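Local coordinates for GCN5-related N-acetyltransferase:Aminotransferase, class-II (Rhodopseudomonas palustris, PDB 2FIW), which probably transfers an acetyl group from acetyl coenzyme A to an amine substrate, as a member of the GNAT family of N-acetyltransferases, at residues A9-L14 and T64-L69; D35-E40 and S124-E129; D83-L88 and L117-D122. All blocks are in the same frame, centred on the assembly; numbering follows the deposited sequence.

In the fold
Interactions 1 and 3 are strand pairs of one mixed sheet, with nearest atoms about 5 Å apart. Interaction 1 joins the outermost strand 9-12 to strand 63-69. It is antiparallel, with a run of backbone bonds and partly exposed side chains. Interaction 3 joins parallel strands 84-90 and 118-123 nearer the centre of the chain. It has buried aliphatic packing on one face, and few direct backbone bonds because the strands part. Interaction 2 lies across the chain's centre from interaction 1 and joins loops, by polar groups and a tyrosine. Strand 118-123 runs on toward helix 128-132, so interactions 2 and 3 adjoin in sequence. Both touch acetyl coenzyme A.

Interaction 1. Residues A9-L14 and T64-L69; sequences ALRPYL and TLIATL. With SO4 (sulfate ion), chain B.
Pro12 pairs with Leu65 at the end of strand 9-12, an uncommon place for a proline. The two form a non-hydrogen-bonded antiparallel pair, so the missing N-H costs no bond to strand 64-69. Their side chains diverge, but Leu65 CD2 comes back to 3.9 Å from Pro12 N. The backbone is bonded before and after the proline. Ile66 N reaches Arg11 O at 2.7 Å. Tyr13 N reaches Thr64 O at 2.8 Å. Further on, Thr68 N bonds Ala9 O at 2.8 Å, while the return bond from Ala9 N is weak.

Arg11 and Ile66 lie side by side on the face shared with Ala9 and Thr68. Arg11 CG sits between its backbone N and carbonyl carbon (chi1 55°), and the chain then runs extended to NE. This carries the guanidinium over Ile66, whose CG2 lies off-centre against one face. Arg11 NH1 also makes a salt bridge to Asp17. Ile66 CD1 meets the Tyr13 ring at its edge, 4.1 Å from CD2. Tyr13 CB packs on Thr64 CB at 3.6 Å, and the ring goes on to helices 18-32 and 52-60. On the other face Leu10 CD2 touches Ala67 CB at 3.7 Å, and both residues meet helix 99-112. Such antiparallel pairing of the N-terminal strand with the second strand, at the sheet edge, is characteristic of the GNAT fold.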
loop_
_atom_site.group_PDB
_atom_site.type_symbol
_atom_site.label_atom_id
_atom_site.label_comp_id
_atom_site.label_asym_id
_atom_site.label_seq_id
_atom_site.Cartn_x
_atom_site.Cartn_y
_atom_site.Cartn_z
ATOM N N ALA A 9 -11.648 -6.205 9.340
ATOM C CA ALA A 9 -11.897 -7.345 8.480
ATOM C C ALA A 9 -11.160 -7.137 7.168
ATOM O O ALA A 9 -11.030 -6.007 6.685
ATOM C CB ALA A 9 -13.368 -7.487 8.230
ATOM N N LEU A 10 -10.662 -8.228 6.602
ATOM C CA LEU A 10 -9.961 -8.211 5.326
ATOM C C LEU A 10 -10.653 -9.190 4.386
ATOM O O LEU A 10 -11.056 -10.278 4.797
ATOM C CB LEU A 10 -8.494 -8.614 5.504
ATOM C CG LEU A 10 -7.601 -7.910 6.534
ATOM C CD1 LEU A 10 -6.170 -8.447 6.448
ATOM C CD2 LEU A 10 -7.589 -6.407 6.350
ATOM N N ARG A 11 -10.817 -8.789 3.133
ATOM C CA ARG A 11 -11.373 -9.668 2.119
ATOM C C ARG A 11 -10.677 -9.424 0.790
ATOM O O ARG A 11 -10.215 -8.308 0.537
ATOM C CB ARG A 11 -12.879 -9.433 1.978
ATOM C CG ARG A 11 -13.249 -7.986 1.697
ATOM C CD ARG A 11 -14.709 -7.850 1.415
ATOM N NE ARG A 11 -15.030 -6.513 0.922
ATOM C CZ ARG A 11 -14.904 -6.106 -0.340
ATOM N NH1 ARG A 11 -14.429 -6.919 -1.286
ATOM N NH2 ARG A 11 -15.237 -4.857 -0.641
ATOM N N PRO A 12 -10.583 -10.469 -0.062
ATOM C CA PRO A 12 -9.979 -10.281 -1.382
ATOM C C PRO A 12 -10.697 -9.240 -2.249
ATOM O O PRO A 12 -11.898 -8.977 -2.078
ATOM C CB PRO A 12 -10.072 -11.680 -2.001
ATOM C CG PRO A 12 -10.056 -12.585 -0.825
ATOM C CD PRO A 12 -10.963 -11.881 0.134
ATOM N N TYR A 13 -9.918 -8.629 -3.134
ATOM C CA TYR A 13 -10.395 -7.621 -4.046
ATOM C C TYR A 13 -11.309 -8.228 -5.122
ATOM O O TYR A 13 -10.970 -9.231 -5.759
ATOM C CB TYR A 13 -9.188 -6.931 -4.686
ATOM C CG TYR A 13 -9.500 -6.076 -5.901
ATOM C CD1 TYR A 13 -9.166 -6.517 -7.191
ATOM C CD2 TYR A 13 -10.144 -4.837 -5.763
ATOM C CE1 TYR A 13 -9.455 -5.750 -8.303
ATOM C CE2 TYR A 13 -10.435 -4.062 -6.874
ATOM C CZ TYR A 13 -10.074 -4.525 -8.137
ATOM O OH TYR A 13 -10.343 -3.774 -9.236
ATOM N N LEU A 14 -12.462 -7.603 -5.320
ATOM C CA LEU A 14 -13.428 -8.054 -6.297
ATOM C C LEU A 14 -13.562 -7.008 -7.403
ATOM O O LEU A 14 -13.344 -5.811 -7.160
ATOM C CB LEU A 14 -14.776 -8.298 -5.620
ATOM C CG LEU A 14 -14.867 -9.294 -4.452
ATOM C CD1 LEU A 14 -16.252 -9.211 -3.826
ATOM C CD2 LEU A 14 -14.540 -10.721 -4.892
ATOM N N THR A 64 -4.635 -9.036 -3.776
ATOM C CA THR A 64 -5.084 -7.739 -3.285
ATOM C C THR A 64 -6.185 -7.910 -2.248
ATOM O O THR A 64 -7.219 -8.520 -2.512
ATOM C CB THR A 64 -5.588 -6.820 -4.466
ATOM O OG1 THR A 64 -4.591 -6.772 -5.480
ATOM C CG2 THR A 64 -5.879 -5.394 -3.996
ATOM N N LEU A 65 -5.941 -7.358 -1.068
ATOM C CA LEU A 65 -6.862 -7.450 0.050
ATOM C C LEU A 65 -7.424 -6.076 0.352
ATOM O O LEU A 65 -6.714 -5.080 0.237
ATOM C CB LEU A 65 -6.140 -8.006 1.291
ATOM C CG LEU A 65 -5.733 -9.495 1.322
ATOM C CD1 LEU A 65 -4.683 -9.775 2.409
ATOM C CD2 LEU A 65 -6.983 -10.369 1.509
ATOM N N ILE A 66 -8.694 -6.038 0.749
ATOM C CA ILE A 66 -9.366 -4.815 1.129
ATOM C C ILE A 66 -9.712 -4.842 2.614
ATOM O O ILE A 66 -10.338 -5.786 3.088
ATOM C CB ILE A 66 -10.636 -4.609 0.299
ATOM C CG1 ILE A 66 -10.258 -4.316 -1.152
ATOM C CG2 ILE A 66 -11.492 -3.474 0.880
ATOM C CD1 ILE A 66 -11.416 -3.970 -2.016
ATOM N N ALA A 67 -9.290 -3.808 3.345
ATOM C CA ALA A 67 -9.641 -3.663 4.756
ATOM C C ALA A 67 -10.971 -2.933 4.877
ATOM O O ALA A 67 -11.185 -1.891 4.240
ATOM C CB ALA A 67 -8.561 -2.942 5.518
ATOM N N THR A 68 -11.869 -3.498 5.685
ATOM C CA THR A 68 -13.175 -2.892 5.943
ATOM C C THR A 68 -13.364 -2.515 7.424
ATOM O O THR A 68 -12.766 -3.119 8.318
ATOM C CB THR A 68 -14.370 -3.760 5.391
ATOM O OG1 THR A 68 -14.114 -5.151 5.606
ATOM C CG2 THR A 68 -14.536 -3.577 3.918
ATOM N N LEU A 69 -14.148 -1.464 7.661
ATOM C CA LEU A 69 -14.670 -1.143 8.992
ATOM C C LEU A 69 -16.153 -0.880 8.787
ATOM O O LEU A 69 -16.522 -0.159 7.856
ATOM C CB LEU A 69 -13.985 0.075 9.600
ATOM C CG LEU A 69 -12.484 -0.020 9.894
ATOM C CD1 LEU A 69 -11.952 1.358 10.243
ATOM C CD2 LEU A 69 -12.167 -1.027 11.003
HETATM S S SO4 B . -16.154 -4.902 8.745
HETATM O O1 SO4 B . -15.117 -5.126 7.753
HETATM O O2 SO4 B . -15.525 -4.922 10.080
HETATM O O3 SO4 B . -16.704 -3.583 8.547
HETATM O O4 SO4 B . -17.238 -5.866 8.525
#

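Interaction 2. Residues D35-E40 and S124-E129; sequences DDYSEE and SDNAAE. With ACO (acetyl coenzyme *a), chain C.
Tyr37 lies against residues 124-127, which in this GNAT fold lead from strand 118-123 into helix 128-132 and hold the pantetheine arm of acetyl coenzyme A. Tyr37 CG is anti to its carbonyl carbon (chi1 -62°), which sends the ring across to Asp125. There Asp125 N gives a nearly straight bond to Tyr37 OH, 3.0 Å long. The same hydroxyl is also hydrogen-bonded to Ala152 O, so it links residues 124-127 to strand 149-159. A phenylalanine in place of Tyr37 would probably leave both Asp125 N and Ala152 O without this partner and residues 124-127 less firmly held.

The Asn126 amide stands almost upright to the ring, with planes 86° apart. Its OD1 touches the ring edge, 3.4 Å from Tyr37 CE1. Asp36 meets the same residues through its CB, 3.7 Å from Asp125 CB, and through OD2, 3.5 Å from Asn126 CB. The two carboxylates stay apart, and Asp125 OD1 makes a salt bridge to Arg141. Asn126 CG sits between its backbone N and carbonyl carbon (chi1 50°), which turns the amide to the cofactor. Asn126 ND2 bonds the pantetheine carbonyl oxygen O5P of acetyl coenzyme A at 2.6 Å.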
loop_
_atom_site.group_PDB
_atom_site.type_symbol
_atom_site.label_atom_id
_atom_site.label_comp_id
_atom_site.label_asym_id
_atom_site.label_seq_id
_atom_site.Cartn_x
_atom_site.Cartn_y
_atom_site.Cartn_z
ATOM N N ASP A 35 4.289 16.139 3.033
ATOM C CA ASP A 35 5.551 16.483 3.658
ATOM C C ASP A 35 6.743 15.893 2.913
ATOM O O ASP A 35 7.887 16.291 3.147
ATOM C CB ASP A 35 5.563 16.085 5.133
ATOM C CG ASP A 35 4.475 16.803 5.952
ATOM O OD1 ASP A 35 4.046 17.934 5.596
ATOM O OD2 ASP A 35 4.061 16.223 6.972
ATOM N N ASP A 36 6.488 14.950 2.010
ATOM C CA ASP A 36 7.593 14.326 1.303
ATOM C C ASP A 36 7.506 14.443 -0.216
ATOM O O ASP A 36 8.475 14.146 -0.912
ATOM C CB ASP A 36 7.779 12.879 1.746
ATOM C CG ASP A 36 7.886 12.749 3.244
ATOM O OD1 ASP A 36 9.008 12.834 3.778
ATOM O OD2 ASP A 36 6.828 12.590 3.895
ATOM N N TYR A 37 6.357 14.878 -0.717
ATOM C CA TYR A 37 6.152 14.965 -2.156
ATOM C C TYR A 37 5.455 16.255 -2.509
ATOM O O TYR A 37 4.470 16.617 -1.866
ATOM C CB TYR A 37 5.377 13.733 -2.707
ATOM C CG TYR A 37 6.131 12.449 -2.491
ATOM C CD1 TYR A 37 5.923 11.670 -1.344
ATOM C CD2 TYR A 37 7.116 12.045 -3.390
ATOM C CE1 TYR A 37 6.663 10.497 -1.124
ATOM C CE2 TYR A 37 7.861 10.886 -3.174
ATOM C CZ TYR A 37 7.623 10.114 -2.054
ATOM O OH TYR A 37 8.368 8.973 -1.871
ATOM N N SER A 38 5.961 16.949 -3.529
ATOM C CA SER A 38 5.332 18.190 -3.978
ATOM C C SER A 38 4.078 17.919 -4.810
ATOM O O SER A 38 3.897 16.830 -5.327
ATOM C CB SER A 38 6.335 19.131 -4.678
ATOM O OG SER A 38 6.903 18.583 -5.863
ATOM N N GLU A 39 3.231 18.941 -4.877
ATOM C CA GLU A 39 1.990 18.995 -5.647
ATOM C C GLU A 39 1.956 18.181 -6.963
ATOM O O GLU A 39 1.009 17.424 -7.221
ATOM C CB GLU A 39 1.649 20.473 -5.903
ATOM C CG GLU A 39 2.851 21.364 -6.346
ATOM C CD GLU A 39 3.589 22.124 -5.208
ATOM O OE1 GLU A 39 3.780 21.593 -4.079
ATOM O OE2 GLU A 39 4.015 23.270 -5.482
ATOM N N GLU A 40 2.993 18.341 -7.777
ATOM C CA GLU A 40 3.094 17.718 -9.086
ATOM C C GLU A 40 3.466 16.236 -9.016
ATOM O O GLU A 40 3.015 15.435 -9.837
ATOM C CB GLU A 40 4.123 18.457 -9.933
ATOM C CG GLU A 40 3.627 19.717 -10.602
ATOM C CD GLU A 40 4.568 20.170 -11.727
ATOM O OE1 GLU A 40 4.960 19.317 -12.558
ATOM O OE2 GLU A 40 4.916 21.373 -11.777
ATOM N N SER A 124 7.448 4.492 -0.199
ATOM C CA SER A 124 7.403 5.948 -0.304
ATOM C C SER A 124 7.980 6.585 0.965
ATOM O O SER A 124 7.986 5.963 2.023
ATOM C CB SER A 124 5.972 6.417 -0.531
ATOM O OG SER A 124 5.151 6.117 0.590
ATOM N N ASP A 125 8.483 7.814 0.851
ATOM C CA ASP A 125 9.227 8.460 1.934
ATOM C C ASP A 125 8.392 8.634 3.192
ATOM O O ASP A 125 8.917 8.598 4.297
ATOM C CB ASP A 125 9.782 9.817 1.480
ATOM C CG ASP A 125 10.916 9.693 0.442
ATOM O OD1 ASP A 125 11.276 8.557 0.033
ATOM O OD2 ASP A 125 11.453 10.749 0.037
ATOM N N ASN A 126 7.088 8.812 3.012
ATOM C CA ASN A 126 6.146 8.985 4.118
ATOM C C ASN A 126 5.790 7.673 4.838
ATOM O O ASN A 126 5.416 7.696 6.020
ATOM C CB ASN A 126 4.879 9.667 3.616
ATOM C CG ASN A 126 4.312 8.993 2.386
ATOM O OD1 ASN A 126 4.994 8.861 1.363
ATOM N ND2 ASN A 126 3.061 8.555 2.476
ATOM N N ALA A 127 5.915 6.545 4.127
ATOM C CA ALA A 127 5.651 5.227 4.680
ATOM C C ALA A 127 6.948 4.546 5.105
ATOM O O ALA A 127 6.935 3.462 5.673
ATOM C CB ALA A 127 4.918 4.376 3.675
ATOM N N ALA A 128 8.076 5.183 4.837
ATOM C CA ALA A 128 9.371 4.619 5.213
ATOM C C ALA A 128 9.467 4.197 6.701
ATOM O O ALA A 128 9.927 3.099 7.014
ATOM C CB ALA A 128 10.485 5.601 4.851
ATOM N N GLU A 129 9.044 5.082 7.602
ATOM C CA GLU A 129 9.123 4.842 9.051
ATOM C C GLU A 129 8.183 3.715 9.483
ATOM O O GLU A 129 8.599 2.811 10.210
ATOM C CB GLU A 129 8.845 6.133 9.820
ATOM C CG GLU A 129 8.842 6.013 11.334
ATOM C CD GLU A 129 10.243 5.891 11.962
ATOM O OE1 GLU A 129 11.029 4.978 11.575
ATOM O OE2 GLU A 129 10.540 6.702 12.885
HETATM N N1A ACO C . -2.548 5.548 18.915
HETATM C C2A ACO C . -1.353 5.989 18.474
HETATM N N3A ACO C . -0.764 5.453 17.388
HETATM C C4A ACO C . -1.346 4.439 16.673
HETATM C C5A ACO C . -2.575 3.933 17.062
HETATM C C6A ACO C . -3.206 4.543 18.272
HETATM N N6A ACO C . -4.407 4.109 18.728
HETATM N N7A ACO C . -2.908 2.953 16.192
HETATM C C8A ACO C . -1.908 2.858 15.283
HETATM N N9A ACO C . -0.961 3.757 15.587
HETATM C C1B ACO C . 0.318 4.040 14.880
HETATM C C2B ACO C . 1.257 2.857 14.741
HETATM O O2B ACO C . 2.037 2.678 15.925
HETATM C C3B ACO C . 2.111 3.284 13.559
HETATM O O3B ACO C . 3.312 3.929 13.988
HETATM P P3B ACO C . 4.650 3.963 13.073
HETATM O O7A ACO C . 4.418 4.988 11.968
HETATM O O8A ACO C . 4.778 2.556 12.535
HETATM O O9A ACO C . 5.715 4.356 14.073
HETATM C C4B ACO C . 1.246 4.267 12.759
HETATM O O4B ACO C . 0.097 4.554 13.559
HETATM C C5B ACO C . 0.781 3.695 11.420
HETATM O O5B ACO C . 0.271 2.373 11.655
HETATM P P1A ACO C . -1.130 1.853 11.062
HETATM O O1A ACO C . -2.272 2.580 11.742
HETATM O O2A ACO C . -1.031 0.345 11.116
HETATM O O3A ACO C . -0.992 2.321 9.521
HETATM P P2A ACO C . -2.066 3.216 8.759
HETATM O O4A ACO C . -1.986 4.611 9.317
HETATM O O5A ACO C . -3.373 2.475 8.781
HETATM O O6A ACO C . -1.521 3.223 7.234
HETATM C CBP ACO C . 0.079 3.899 5.451
HETATM C CCP ACO C . -0.140 3.316 6.858
HETATM C CDP ACO C . 1.579 4.089 5.258
HETATM C CEP ACO C . -0.471 2.943 4.404
HETATM C CAP ACO C . -0.668 5.244 5.277
HETATM O OAP ACO C . -0.085 6.284 6.081
HETATM C C9P ACO C . -0.899 5.748 3.856
HETATM O O9P ACO C . -1.983 5.378 3.182
HETATM N N8P ACO C . -0.068 6.549 3.328
HETATM C C7P ACO C . -0.096 7.206 2.014
HETATM C C6P ACO C . 0.126 6.259 0.833
HETATM C C5P ACO C . 1.474 5.619 0.970
HETATM O O5P ACO C . 2.455 6.277 1.293
HETATM N N4P ACO C . 1.522 4.317 0.736
HETATM C C3P ACO C . 2.706 3.488 0.837
HETATM C C2P ACO C . 3.437 3.577 -0.492
HETATM S S1P ACO C . 4.516 2.195 -0.474
HETATM C C ACO C . 3.801 1.087 -1.493
HETATM O O ACO C . 2.598 1.140 -1.722
HETATM C CH3 ACO C . 4.565 0.162 -2.053
HETATM O O HOH W 1 11.991 12.403 2.162
HETATM O O HOH W 2 10.135 12.515 -2.044
#

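Interaction 3. Residues D83-L88 and L117-D122; sequences DHIDML and LILTVD. With ACO (acetyl coenzyme *a), chain C.
Thr120 uses both its backbone N and its O toward residues 83-85. Thr120 N bonds Asp83 O at 2.7 Å, and Ile85 N bonds Thr120 O at 2.8 Å. The tight side is the face with Ile85 and Val121. Ile85 CB meets Val121 CB at 3.8 Å. Leu119 crosses Ile85 at about a right angle, and its CD1 lies 3.8 Å from Ile85 CG1. Phe131 of helix 128-132 and Tyr136 pack on this face as well.

The strands are linked by helix 99-112 in a beta-alpha-beta unit. Their short segments are 31° from parallel, and they splay after Ile85, as GNAT strands do at the cofactor. Asp86 and Met87, a selenomethionine here, both face Ser78 in a classic beta bulge. Acetyl coenzyme A enters the opening. Its N4P bonds Leu88 O at 2.8 Å, and its acetyl oxygen O takes a weak bond from Leu88 N. The acetyl CH3 rests 3.6 Å from Val121 CG2.

The face of His84 and Thr120 is more open to solvent. With OG1 turned opposite the backbone N (chi1 177°), Thr120 CG2 falls between N and the carbonyl carbon and comes over one face of the His84 ring, 3.8 Å from the centroid in a CH-pi contact. The loose part lies where the strands begin to separate after Ile85. There a water replaces direct pairing: it donates to Ile85 O and accepts from Asp122 N at 3.0 Å.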
loop_
_atom_site.group_PDB
_atom_site.type_symbol
_atom_site.label_atom_id
_atom_site.label_comp_id
_atom_site.label_asym_id
_atom_site.label_seq_id
_atom_site.Cartn_x
_atom_site.Cartn_y
_atom_site.Cartn_z
ATOM N N ASP A 83 7.077 -12.188 -3.398
ATOM C CA ASP A 83 7.664 -11.402 -2.308
ATOM C C ASP A 83 7.642 -9.872 -2.412
ATOM O O ASP A 83 8.354 -9.206 -1.669
ATOM C CB ASP A 83 9.099 -11.872 -2.067
ATOM C CG ASP A 83 9.952 -11.827 -3.325
ATOM O OD1 ASP A 83 9.544 -11.196 -4.338
ATOM O OD2 ASP A 83 11.047 -12.440 -3.291
ATOM N N HIS A 84 6.843 -9.317 -3.314
ATOM C CA HIS A 84 6.744 -7.860 -3.424
ATOM C C HIS A 84 5.481 -7.263 -2.826
ATOM O O HIS A 84 4.373 -7.570 -3.264
ATOM C CB HIS A 84 6.858 -7.402 -4.871
ATOM C CG HIS A 84 8.211 -7.604 -5.457
ATOM N ND1 HIS A 84 8.617 -8.809 -5.984
ATOM C CD2 HIS A 84 9.259 -6.759 -5.594
ATOM C CE1 HIS A 84 9.857 -8.697 -6.425
ATOM N NE2 HIS A 84 10.271 -7.462 -6.199
ATOM N N ILE A 85 5.660 -6.376 -1.854
ATOM C CA ILE A 85 4.568 -5.523 -1.413
ATOM C C ILE A 85 4.441 -4.414 -2.434
ATOM O O ILE A 85 5.206 -3.456 -2.418
ATOM C CB ILE A 85 4.790 -4.947 -0.002
ATOM C CG1 ILE A 85 4.847 -6.087 1.027
ATOM C CG2 ILE A 85 3.708 -3.904 0.339
ATOM C CD1 ILE A 85 4.747 -5.624 2.446
ATOM N N ASP A 86 3.469 -4.565 -3.326
ATOM C CA ASP A 86 3.295 -3.661 -4.450
ATOM C C ASP A 86 2.536 -2.385 -4.078
ATOM O O ASP A 86 2.829 -1.317 -4.602
ATOM C CB ASP A 86 2.586 -4.384 -5.595
ATOM C CG ASP A 86 2.644 -3.610 -6.902
ATOM O OD1 ASP A 86 3.752 -3.213 -7.316
ATOM O OD2 ASP A 86 1.582 -3.400 -7.522
HETATM N N MSE A 87 1.567 -2.507 -3.175
HETATM C CA MSE A 87 0.665 -1.419 -2.825
HETATM C C MSE A 87 0.183 -1.523 -1.391
HETATM O O MSE A 87 -0.076 -2.627 -0.892
HETATM C CB MSE A 87 -0.537 -1.402 -3.769
HETATM C CG MSE A 87 -0.150 -1.203 -5.220
HETATM SE SE MSE A 87 -1.648 -0.967 -6.376
HETATM C CE MSE A 87 -2.304 -2.670 -6.305
ATOM N N LEU A 88 0.084 -0.362 -0.744
ATOM C CA LEU A 88 -0.443 -0.202 0.608
ATOM C C LEU A 88 -1.033 1.192 0.688
ATOM O O LEU A 88 -0.293 2.170 0.640
ATOM C CB LEU A 88 0.669 -0.315 1.650
ATOM C CG LEU A 88 0.323 -0.791 3.073
ATOM C CD1 LEU A 88 1.230 -0.146 4.119
ATOM C CD2 LEU A 88 -1.143 -0.702 3.505
ATOM N N LEU A 117 11.049 -15.856 1.552
ATOM C CA LEU A 117 11.847 -15.760 2.763
ATOM C C LEU A 117 12.165 -14.299 3.035
ATOM O O LEU A 117 12.342 -13.890 4.184
ATOM C CB LEU A 117 13.134 -16.581 2.614
ATOM C CG LEU A 117 13.011 -17.975 1.975
ATOM C CD1 LEU A 117 14.343 -18.440 1.366
ATOM C CD2 LEU A 117 12.476 -18.996 2.976
ATOM N N ILE A 118 12.230 -13.522 1.956
ATOM C CA ILE A 118 12.560 -12.097 2.019
ATOM C C ILE A 118 11.471 -11.302 1.295
ATOM O O ILE A 118 11.428 -11.282 0.056
ATOM C CB ILE A 118 13.987 -11.795 1.418
ATOM C CG1 ILE A 118 15.076 -12.603 2.149
ATOM C CG2 ILE A 118 14.304 -10.285 1.461
ATOM C CD1 ILE A 118 16.294 -12.971 1.294
ATOM N N LEU A 119 10.578 -10.687 2.075
ATOM C CA LEU A 119 9.599 -9.732 1.555
ATOM C C LEU A 119 10.275 -8.412 1.192
ATOM O O LEU A 119 11.200 -7.955 1.876
ATOM C CB LEU A 119 8.473 -9.468 2.567
ATOM C CG LEU A 119 7.073 -10.064 2.323
ATOM C CD1 LEU A 119 6.006 -9.155 2.896
ATOM C CD2 LEU A 119 6.749 -10.255 0.853
ATOM N N THR A 120 9.811 -7.787 0.119
ATOM C CA THR A 120 10.413 -6.533 -0.315
ATOM C C THR A 120 9.348 -5.500 -0.695
ATOM O O THR A 120 8.271 -5.857 -1.161
ATOM C CB THR A 120 11.493 -6.760 -1.412
ATOM O OG1 THR A 120 12.012 -5.504 -1.855
ATOM C CG2 THR A 120 10.929 -7.519 -2.602
ATOM N N VAL A 121 9.656 -4.228 -0.444
ATOM C CA VAL A 121 8.777 -3.101 -0.743
ATOM C C VAL A 121 9.643 -1.932 -1.205
ATOM O O VAL A 121 10.733 -1.745 -0.698
ATOM C CB VAL A 121 7.867 -2.704 0.480
ATOM C CG1 VAL A 121 8.681 -2.225 1.698
ATOM C CG2 VAL A 121 6.838 -1.658 0.093
ATOM N N ASP A 122 9.168 -1.189 -2.205
ATOM C CA ASP A 122 9.740 0.103 -2.565
ATOM C C ASP A 122 8.900 1.175 -1.870
ATOM O O ASP A 122 7.902 1.655 -2.422
ATOM C CB ASP A 122 9.710 0.305 -4.087
ATOM C CG ASP A 122 10.727 -0.562 -4.820
ATOM O OD1 ASP A 122 11.770 -0.915 -4.231
ATOM O OD2 ASP A 122 10.484 -0.886 -6.004
HETATM N N1A ACO C . -2.548 5.548 18.915
HETATM C C2A ACO C . -1.353 5.989 18.474
HETATM N N3A ACO C . -0.764 5.453 17.388
HETATM C C4A ACO C . -1.346 4.439 16.673
HETATM C C5A ACO C . -2.575 3.933 17.062
HETATM C C6A ACO C . -3.206 4.543 18.272
HETATM N N6A ACO C . -4.407 4.109 18.728
HETATM N N7A ACO C . -2.908 2.953 16.192
HETATM C C8A ACO C . -1.908 2.858 15.283
HETATM N N9A ACO C . -0.961 3.757 15.587
HETATM C C1B ACO C . 0.318 4.040 14.880
HETATM C C2B ACO C . 1.257 2.857 14.741
HETATM O O2B ACO C . 2.037 2.678 15.925
HETATM C C3B ACO C . 2.111 3.284 13.559
HETATM O O3B ACO C . 3.312 3.929 13.988
HETATM P P3B ACO C . 4.650 3.963 13.073
HETATM O O7A ACO C . 4.418 4.988 11.968
HETATM O O8A ACO C . 4.778 2.556 12.535
HETATM O O9A ACO C . 5.715 4.356 14.073
HETATM C C4B ACO C . 1.246 4.267 12.759
HETATM O O4B ACO C . 0.097 4.554 13.559
HETATM C C5B ACO C . 0.781 3.695 11.420
HETATM O O5B ACO C . 0.271 2.373 11.655
HETATM P P1A ACO C . -1.130 1.853 11.062
HETATM O O1A ACO C . -2.272 2.580 11.742
HETATM O O2A ACO C . -1.031 0.345 11.116
HETATM O O3A ACO C . -0.992 2.321 9.521
HETATM P P2A ACO C . -2.066 3.216 8.759
HETATM O O4A ACO C . -1.986 4.611 9.317
HETATM O O5A ACO C . -3.373 2.475 8.781
HETATM O O6A ACO C . -1.521 3.223 7.234
HETATM C CBP ACO C . 0.079 3.899 5.451
HETATM C CCP ACO C . -0.140 3.316 6.858
HETATM C CDP ACO C . 1.579 4.089 5.258
HETATM C CEP ACO C . -0.471 2.943 4.404
HETATM C CAP ACO C . -0.668 5.244 5.277
HETATM O OAP ACO C . -0.085 6.284 6.081
HETATM C C9P ACO C . -0.899 5.748 3.856
HETATM O O9P ACO C . -1.983 5.378 3.182
HETATM N N8P ACO C . -0.068 6.549 3.328
HETATM C C7P ACO C . -0.096 7.206 2.014
HETATM C C6P ACO C . 0.126 6.259 0.833
HETATM C C5P ACO C . 1.474 5.619 0.970
HETATM O O5P ACO C . 2.455 6.277 1.293
HETATM N N4P ACO C . 1.522 4.317 0.736
HETATM C C3P ACO C . 2.706 3.488 0.837
HETATM C C2P ACO C . 3.437 3.577 -0.492
HETATM S S1P ACO C . 4.516 2.195 -0.474
HETATM C C ACO C . 3.801 1.087 -1.493
HETATM O O ACO C . 2.598 1.140 -1.722
HETATM C CH3 ACO C . 4.565 0.162 -2.053
HETATM O O HOH W 3 6.746 -1.741 -3.816
#